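Local coordinates for antibiotic biosynthesis monooxygenase family protein (Shewanella oneidensis, PDB 2BBE), which is of unknown function but probably belongs among the small antibiotic-biosynthesis-type monooxygenases, at residues 85-88 / 89-93. Numbering follows the deposited sequence.
Sequences HYFH and QVMPE
H85 O accepts from both Q89 N (2.8 Å) and V90 N (3.3 Å), and with these two bonds converging on one carbonyl the last helix of the ferredoxin-like fold, 81-94, widens from alpha to a pi-type turn. One residue on, Y86 O takes a nearly straight bond from M91 N (2.8 Å, N-H...O 173°), an i to i+5 pairing, while V90 N adds only a weak second bond to it. The proline nitrogen of P92 has no hydrogen to offer; CD takes the place of the amide hydrogen and lies 3.5 Å from F87 O, while CG packs beside H88 O. After this kink E93 N bonds V90 O. CB of Q89 lies over one face of the H85 imidazole in a CH-pi contact, 4.0 Å from its centroid, while V90 CG2 approaches that ring obliquely. A water bridges the polar ends of H88 and Q89, lying in the plane of the H88 ring at ND1 and accepting from Q89 NE2. On the buried side, chi1 168° sets CG of Y86 anti to the backbone N and carries the ring forward, beside V90 and M91; it meets F20 edge-to-face, and L30 and L34 of helix 27-35 touch it too. V90 CB packs 3.8 Å from Y86 CD1. M91 CB lies above one face of this ring, offset toward its rim, and the sulfur makes an oblique Met-aromatic contact. M91 also touches F98, linking helix to sheet. A turn about the CG-SD bond (chi3 71°) swings CE toward the edge of the F87 ring, a contact that holds for one of two F87 conformers and is doubtful. M91 CG meets the phenol end of Y86, 3.7 Å from CZ and 3.5 Å from OH.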
ATOM      1  N   HIS A  85     -18.082 -18.791   8.085  1.00 14.56           N
ATOM      2  CA  HIS A  85     -18.999 -19.385   7.121  1.00 13.85           C
ATOM      3  C   HIS A  85     -18.244 -19.829   5.856  1.00 13.50           C
ATOM      4  O   HIS A  85     -18.465 -20.930   5.332  1.00 12.39           O
ATOM      5  CB  HIS A  85     -20.092 -18.389   6.731  1.00 13.32           C
ATOM      6  CG  HIS A  85     -21.014 -18.911   5.678  1.00 14.71           C
ATOM      7  ND1 HIS A  85     -22.015 -19.819   5.958  1.00 14.62           N
ATOM      8  CD2 HIS A  85     -21.071 -18.685   4.345  1.00 16.02           C
ATOM      9  CE1 HIS A  85     -22.659 -20.116   4.845  1.00 17.33           C
ATOM     10  NE2 HIS A  85     -22.107 -19.445   3.851  1.00 14.29           N
ATOM     11  N   TYR A  86     -17.370 -18.966   5.351  1.00 13.77           N
ATOM     12  CA  TYR A  86     -16.525 -19.352   4.226  1.00 14.84           C
ATOM     13  C   TYR A  86     -15.732 -20.649   4.528  1.00 16.13           C
ATOM     14  O   TYR A  86     -15.824 -21.616   3.766  1.00 14.84           O
ATOM     15  CB  TYR A  86     -15.586 -18.212   3.760  1.00 14.96           C
ATOM     16  CG  TYR A  86     -14.547 -18.750   2.797  1.00 14.56           C
ATOM     17  CD1 TYR A  86     -14.897 -19.058   1.463  1.00 14.99           C
ATOM     18  CD2 TYR A  86     -13.251 -19.035   3.232  1.00 15.67           C
ATOM     19  CE1 TYR A  86     -13.965 -19.626   0.589  1.00 16.06           C
ATOM     20  CE2 TYR A  86     -12.295 -19.588   2.361  1.00 15.54           C
ATOM     21  CZ  TYR A  86     -12.663 -19.880   1.042  1.00 15.38           C
ATOM     22  OH  TYR A  86     -11.731 -20.437   0.175  1.00 14.99           O
ATOM     23  N   PHE A  87     -14.972 -20.684   5.627  1.00 17.66           N
ATOM     24  CA  PHE A  87     -14.158 -21.885   5.989  0.50 19.23           C
ATOM     25  C   PHE A  87     -15.007 -23.122   6.133  1.00 19.80           C
ATOM     26  O   PHE A  87     -14.708 -24.157   5.539  1.00 21.43           O
ATOM     27  CB  PHE A  87     -13.316 -21.683   7.285  0.50 19.38           C
ATOM     28  CG  PHE A  87     -13.024 -22.987   8.074  0.50 19.94           C
ATOM     29  CD1 PHE A  87     -12.576 -24.148   7.435  0.50 20.12           C
ATOM     30  CD2 PHE A  87     -13.160 -23.018   9.464  0.50 20.40           C
ATOM     31  CE1 PHE A  87     -12.314 -25.321   8.156  0.50 19.38           C
ATOM     32  CE2 PHE A  87     -12.888 -24.180  10.194  0.50 19.64           C
ATOM     33  CZ  PHE A  87     -12.463 -25.333   9.536  0.50 20.32           C
ATOM     34  N   HIS A  88     -16.075 -23.024   6.931  1.00 19.83           N
ATOM     35  CA  HIS A  88     -16.933 -24.175   7.290  1.00 20.40           C
ATOM     36  C   HIS A  88     -17.880 -24.671   6.225  1.00 19.34           C
ATOM     37  O   HIS A  88     -18.113 -25.872   6.126  1.00 18.11           O
ATOM     38  CB  HIS A  88     -17.853 -23.815   8.451  1.00 21.84           C
ATOM     39  CG  HIS A  88     -17.187 -23.822   9.777  1.00 26.14           C
ATOM     40  ND1 HIS A  88     -17.894 -23.945  10.957  1.00 31.03           N
ATOM     41  CD2 HIS A  88     -15.883 -23.715  10.121  1.00 30.44           C
ATOM     42  CE1 HIS A  88     -17.045 -23.936  11.971  1.00 32.89           C
ATOM     43  NE2 HIS A  88     -15.820 -23.790  11.490  1.00 33.46           N
ATOM     44  N   GLN A  89     -18.483 -23.737   5.484  1.00 17.59           N
ATOM     45  CA  GLN A  89     -19.577 -24.075   4.591  1.00 17.88           C
ATOM     46  C   GLN A  89     -19.225 -23.962   3.107  1.00 17.78           C
ATOM     47  O   GLN A  89     -19.671 -24.783   2.303  1.00 16.73           O
ATOM     48  CB  GLN A  89     -20.819 -23.236   4.899  1.00 18.30           C
ATOM     49  CG  GLN A  89     -21.304 -23.362   6.356  1.00 19.64           C
ATOM     50  CD  GLN A  89     -21.702 -24.782   6.699  1.00 19.89           C
ATOM     51  OE1 GLN A  89     -22.273 -25.483   5.862  1.00 21.19           O
ATOM     52  NE2 GLN A  89     -21.415 -25.216   7.939  1.00 22.91           N
ATOM     53  N   VAL A  90     -18.435 -22.952   2.752  1.00 16.78           N
ATOM     54  CA  VAL A  90     -18.192 -22.673   1.341  1.00 17.80           C
ATOM     55  C   VAL A  90     -16.996 -23.468   0.832  1.00 17.97           C
ATOM     56  O   VAL A  90     -17.070 -24.179  -0.167  1.00 17.19           O
ATOM     57  CB  VAL A  90     -18.003 -21.149   1.078  1.00 17.92           C
ATOM     58  CG1 VAL A  90     -17.742 -20.895  -0.412  1.00 19.19           C
ATOM     59  CG2 VAL A  90     -19.236 -20.372   1.547  1.00 17.91           C
ATOM     60  N   MET A  91     -15.891 -23.342   1.541  1.00 18.77           N
ATOM     61  CA  MET A  91     -14.638 -23.989   1.168  1.00 20.37           C
ATOM     62  C   MET A  91     -14.737 -25.496   0.850  1.00 20.57           C
ATOM     63  O   MET A  91     -14.199 -25.917  -0.172  1.00 21.67           O
ATOM     64  CB  MET A  91     -13.572 -23.716   2.238  1.00 20.11           C
ATOM     65  CG  MET A  91     -12.177 -23.513   1.712  1.00 22.52           C
ATOM     66  SD  MET A  91     -11.037 -23.239   3.073  1.00 19.88           S
ATOM     67  CE  MET A  91     -10.964 -24.863   3.831  1.00 24.39           C
ATOM     68  N   PRO A  92     -15.440 -26.309   1.683  1.00 20.89           N
ATOM     69  CA  PRO A  92     -15.499 -27.735   1.371  1.00 20.78           C
ATOM     70  C   PRO A  92     -16.146 -28.062   0.029  1.00 20.86           C
ATOM     71  O   PRO A  92     -15.864 -29.127  -0.534  1.00 21.76           O
ATOM     72  CB  PRO A  92     -16.373 -28.317   2.497  1.00 21.59           C
ATOM     73  CG  PRO A  92     -16.369 -27.300   3.556  1.00 20.71           C
ATOM     74  CD  PRO A  92     -16.202 -25.997   2.909  1.00 20.64           C
ATOM     75  N   GLU A  93     -17.002 -27.171  -0.480  1.00 19.40           N
ATOM     76  CA  GLU A  93     -17.685 -27.412  -1.745  0.50 18.75           C
ATOM     77  C   GLU A  93     -16.843 -26.991  -2.951  1.00 18.20           C
ATOM     78  O   GLU A  93     -16.967 -27.566  -4.032  1.00 17.53           O
ATOM     79  CB  GLU A  93     -19.040 -26.691  -1.761  0.50 19.14           C
ATOM     80  CG  GLU A  93     -19.953 -27.039  -0.574  0.50 19.84           C
ATOM     81  CD  GLU A  93     -20.264 -28.530  -0.459  0.50 21.94           C
ATOM     82  OE1 GLU A  93     -20.461 -29.189  -1.509  0.50 23.42           O
ATOM     83  OE2 GLU A  93     -20.320 -29.041   0.685  0.50 21.31           O
TER
HETATM   84  O   HOH W   1     -20.481 -23.579  10.612  1.00 28.25           O